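Sensor protein qseC (PDB 3JZ3) acts as the sensor histidine kinase of the QseB/QseC two-component system, using ATP to phosphorylate a histidine, and activates the flagella regulon. Local coordinates at residues R123-N128 against F148-N153. Sequence-based numbering, arbitrary orientation.
Sequences RNLLDN and FIVRDN
L125 and V150 meet through branches set by their first torsions. In V150, chi1 of -174° puts CG1 anti to the backbone N and leaves CG2 anti to the carbonyl carbon, and both methyls reach the helix. V150 CG2 packs on L125 CB at 4.1 Å. V150 CG1 lies 3.7 Å from the backbone O of L125 and also approaches L126, whose CD2 is 4.4 Å from it. The L125 side chain, with CG anti to its carbonyl carbon (chi1 -65°), brings its CD1 to F148. L125 CD1 comes within 4.0 Å of F148 CE1, meeting the ring at a slant. No hydrogen bond joins the two segments, and all four touching residues are buried. This is helix-on-sheet packing in the ATP-binding domain of the kinase, an alpha/beta sandwich of the GHKL (Bergerat) fold. Helix 115-131 lies over strand 147-151, which sits in the middle of the mixed sheet between 138-143 and 208-213. The axes of helix segment 123-128 and strand segment 148-151 run at 25° to each other, 8.5 Å apart at closest approach. L125 also touches A210 and V212 on the adjacent strand, while F148 reaches L82 of helix 78-95. On the helix, R123 NE pairs with D127 OD1 at 3.5 Å, one turn along. At the strand end, R151 NH1 donates to N153 OD1 in the following loop at 3.1 Å. The acceptor lies near the guanidinium plane, but the donor stands well above the carbonyl plane of N153.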
ATOM      1  N   ARG B 123       7.596   6.399  -6.999  1.00 34.90           N
ATOM      2  CA  ARG B 123       8.346   5.359  -6.312  1.00 37.24           C
ATOM      3  C   ARG B 123       8.830   4.239  -7.244  1.00 36.36           C
ATOM      4  O   ARG B 123       9.924   3.709  -7.060  1.00 37.79           O
ATOM      5  CB  ARG B 123       7.518   4.799  -5.160  1.00 39.88           C
ATOM      6  CG  ARG B 123       8.306   3.947  -4.199  1.00 46.03           C
ATOM      7  CD  ARG B 123       9.241   4.759  -3.325  1.00 48.77           C
ATOM      8  NE  ARG B 123      10.021   3.884  -2.453  1.00 52.20           N
ATOM      9  CZ  ARG B 123       9.588   3.381  -1.299  1.00 52.48           C
ATOM     10  NH1 ARG B 123       8.371   3.657  -0.851  1.00 52.72           N
ATOM     11  NH2 ARG B 123      10.382   2.594  -0.588  1.00 56.41           N
ATOM     12  N   ASN B 124       8.020   3.892  -8.239  1.00 34.59           N
ATOM     13  CA  ASN B 124       8.423   2.939  -9.269  1.00 38.61           C
ATOM     14  C   ASN B 124       9.634   3.409 -10.067  1.00 38.74           C
ATOM     15  O   ASN B 124      10.563   2.637 -10.309  1.00 37.64           O
ATOM     16  CB  ASN B 124       7.261   2.639 -10.214  1.00 40.01           C
ATOM     17  CG  ASN B 124       6.391   1.513  -9.714  1.00 43.36           C
ATOM     18  OD1 ASN B 124       6.742   0.343  -9.839  1.00 48.66           O
ATOM     19  ND2 ASN B 124       5.244   1.858  -9.144  1.00 45.62           N
ATOM     20  N   LEU B 125       9.613   4.678 -10.468  1.00 37.44           N
ATOM     21  CA  LEU B 125      10.725   5.278 -11.198  1.00 35.58           C
ATOM     22  C   LEU B 125      11.982   5.326 -10.338  1.00 34.45           C
ATOM     23  O   LEU B 125      13.095   5.155 -10.841  1.00 33.06           O
ATOM     24  CB  LEU B 125      10.366   6.688 -11.668  1.00 33.05           C
ATOM     25  CG  LEU B 125       9.243   6.880 -12.686  1.00 31.33           C
ATOM     26  CD1 LEU B 125       9.013   8.366 -12.891  1.00 28.50           C
ATOM     27  CD2 LEU B 125       9.549   6.191 -14.011  1.00 31.17           C
ATOM     28  N   LEU B 126      11.785   5.559  -9.042  1.00 35.73           N
ATOM     29  CA  LEU B 126      12.875   5.643  -8.079  1.00 36.10           C
ATOM     30  C   LEU B 126      13.502   4.291  -7.789  1.00 37.74           C
ATOM     31  O   LEU B 126      14.721   4.160  -7.822  1.00 37.07           O
ATOM     32  CB  LEU B 126      12.399   6.283  -6.776  1.00 36.45           C
ATOM     33  CG  LEU B 126      12.613   7.784  -6.636  1.00 35.56           C
ATOM     34  CD1 LEU B 126      12.014   8.258  -5.332  1.00 39.83           C
ATOM     35  CD2 LEU B 126      14.094   8.108  -6.687  1.00 38.13           C
ATOM     36  N   ASP B 127      12.664   3.298  -7.494  1.00 41.97           N
ATOM     37  CA  ASP B 127      13.123   1.926  -7.265  1.00 47.19           C
ATOM     38  C   ASP B 127      13.854   1.374  -8.483  1.00 48.15           C
ATOM     39  O   ASP B 127      14.878   0.708  -8.341  1.00 47.46           O
ATOM     40  CB  ASP B 127      11.950   1.011  -6.900  1.00 53.03           C
ATOM     41  CG  ASP B 127      11.346   1.339  -5.542  1.00 58.20           C
ATOM     42  OD1 ASP B 127      11.950   2.119  -4.776  1.00 60.08           O
ATOM     43  OD2 ASP B 127      10.257   0.808  -5.241  1.00 63.06           O
ATOM     44  N   ASN B 128      13.323   1.663  -9.670  1.00 48.07           N
ATOM     45  CA  ASN B 128      13.955   1.285 -10.928  1.00 50.33           C
ATOM     46  C   ASN B 128      15.328   1.940 -11.113  1.00 52.69           C
ATOM     47  O   ASN B 128      16.273   1.290 -11.576  1.00 53.74           O
ATOM     48  CB  ASN B 128      13.037   1.613 -12.109  1.00 52.80           C
ATOM     49  CG  ASN B 128      13.666   1.285 -13.456  1.00 56.25           C
ATOM     50  OD1 ASN B 128      14.278   0.229 -13.631  1.00 58.78           O
ATOM     51  ND2 ASN B 128      13.514   2.191 -14.419  1.00 56.21           N
ATOM     52  N   PHE B 148       9.223  16.532 -13.999  1.00 27.74           N
ATOM     53  CA  PHE B 148      10.296  16.046 -13.138  1.00 28.09           C
ATOM     54  C   PHE B 148      11.064  14.926 -13.830  1.00 28.18           C
ATOM     55  O   PHE B 148      10.535  14.262 -14.724  1.00 27.84           O
ATOM     56  CB  PHE B 148       9.827  15.684 -11.711  1.00 29.36           C
ATOM     57  CG  PHE B 148       8.927  14.483 -11.627  1.00 27.87           C
ATOM     58  CD1 PHE B 148       9.461  13.204 -11.486  1.00 29.31           C
ATOM     59  CD2 PHE B 148       7.544  14.635 -11.641  1.00 29.63           C
ATOM     60  CE1 PHE B 148       8.628  12.085 -11.391  1.00 28.73           C
ATOM     61  CE2 PHE B 148       6.697  13.522 -11.542  1.00 29.46           C
ATOM     62  CZ  PHE B 148       7.242  12.247 -11.421  1.00 27.42           C
ATOM     63  N   ILE B 149      12.322  14.752 -13.441  1.00 28.37           N
ATOM     64  CA  ILE B 149      13.201  13.778 -14.077  1.00 33.04           C
ATOM     65  C   ILE B 149      13.842  12.878 -13.034  1.00 34.06           C
ATOM     66  O   ILE B 149      14.337  13.354 -12.011  1.00 35.04           O
ATOM     67  CB  ILE B 149      14.325  14.460 -14.912  1.00 34.60           C
ATOM     68  CG1 ILE B 149      13.734  15.324 -16.037  1.00 36.95           C
ATOM     69  CG2 ILE B 149      15.283  13.415 -15.494  1.00 33.37           C
ATOM     70  CD1 ILE B 149      14.693  16.390 -16.586  1.00 34.73           C
ATOM     71  N   VAL B 150      13.809  11.575 -13.298  1.00 34.74           N
ATOM     72  CA  VAL B 150      14.565  10.598 -12.525  1.00 33.85           C
ATOM     73  C   VAL B 150      15.616  10.005 -13.464  1.00 37.32           C
ATOM     74  O   VAL B 150      15.292   9.545 -14.560  1.00 39.04           O
ATOM     75  CB  VAL B 150      13.652   9.501 -11.924  1.00 31.79           C
ATOM     76  CG1 VAL B 150      14.445   8.572 -11.011  1.00 27.86           C
ATOM     77  CG2 VAL B 150      12.490  10.130 -11.159  1.00 26.60           C
ATOM     78  N   ARG B 151      16.874  10.036 -13.031  1.00 42.10           N
ATOM     79  CA  ARG B 151      18.007   9.732 -13.898  1.00 45.67           C
ATOM     80  C   ARG B 151      19.084   8.950 -13.147  1.00 47.47           C
ATOM     81  O   ARG B 151      19.495   9.343 -12.054  1.00 48.35           O
ATOM     82  CB  ARG B 151      18.583  11.042 -14.442  1.00 49.28           C
ATOM     83  CG  ARG B 151      19.813  10.902 -15.311  1.00 56.48           C
ATOM     84  CD  ARG B 151      20.713  12.118 -15.149  1.00 62.56           C
ATOM     85  NE  ARG B 151      21.814  12.129 -16.110  1.00 67.94           N
ATOM     86  CZ  ARG B 151      22.933  11.418 -15.994  1.00 71.05           C
ATOM     87  NH1 ARG B 151      23.123  10.613 -14.953  1.00 72.41           N
ATOM     88  NH2 ARG B 151      23.868  11.508 -16.931  1.00 72.73           N
ATOM     89  N   ASP B 152      19.539   7.849 -13.739  1.00 50.85           N
ATOM     90  CA  ASP B 152      20.601   7.026 -13.153  1.00 54.82           C
ATOM     91  C   ASP B 152      21.800   6.878 -14.095  1.00 56.65           C
ATOM     92  O   ASP B 152      21.773   7.372 -15.224  1.00 54.32           O
ATOM     93  CB  ASP B 152      20.056   5.649 -12.737  1.00 55.88           C
ATOM     94  CG  ASP B 152      19.500   4.853 -13.911  1.00 59.19           C
ATOM     95  OD1 ASP B 152      18.259   4.747 -14.026  1.00 60.37           O
ATOM     96  OD2 ASP B 152      20.301   4.333 -14.721  1.00 60.17           O
ATOM     97  N   ASN B 153      22.841   6.195 -13.619  1.00 62.13           N
ATOM     98  CA  ASN B 153      24.054   5.937 -14.403  1.00 67.29           C
ATOM     99  C   ASN B 153      24.203   4.477 -14.836  1.00 69.97           C
ATOM    100  O   ASN B 153      25.312   4.010 -15.104  1.00 69.78           O
ATOM    101  CB  ASN B 153      25.294   6.370 -13.616  1.00 68.28           C
ATOM    102  CG  ASN B 153      25.417   7.873 -13.505  1.00 69.35           C
ATOM    103  OD1 ASN B 153      25.474   8.579 -14.513  1.00 69.51           O
ATOM    104  ND2 ASN B 153      25.469   8.371 -12.275  1.00 70.22           N
TER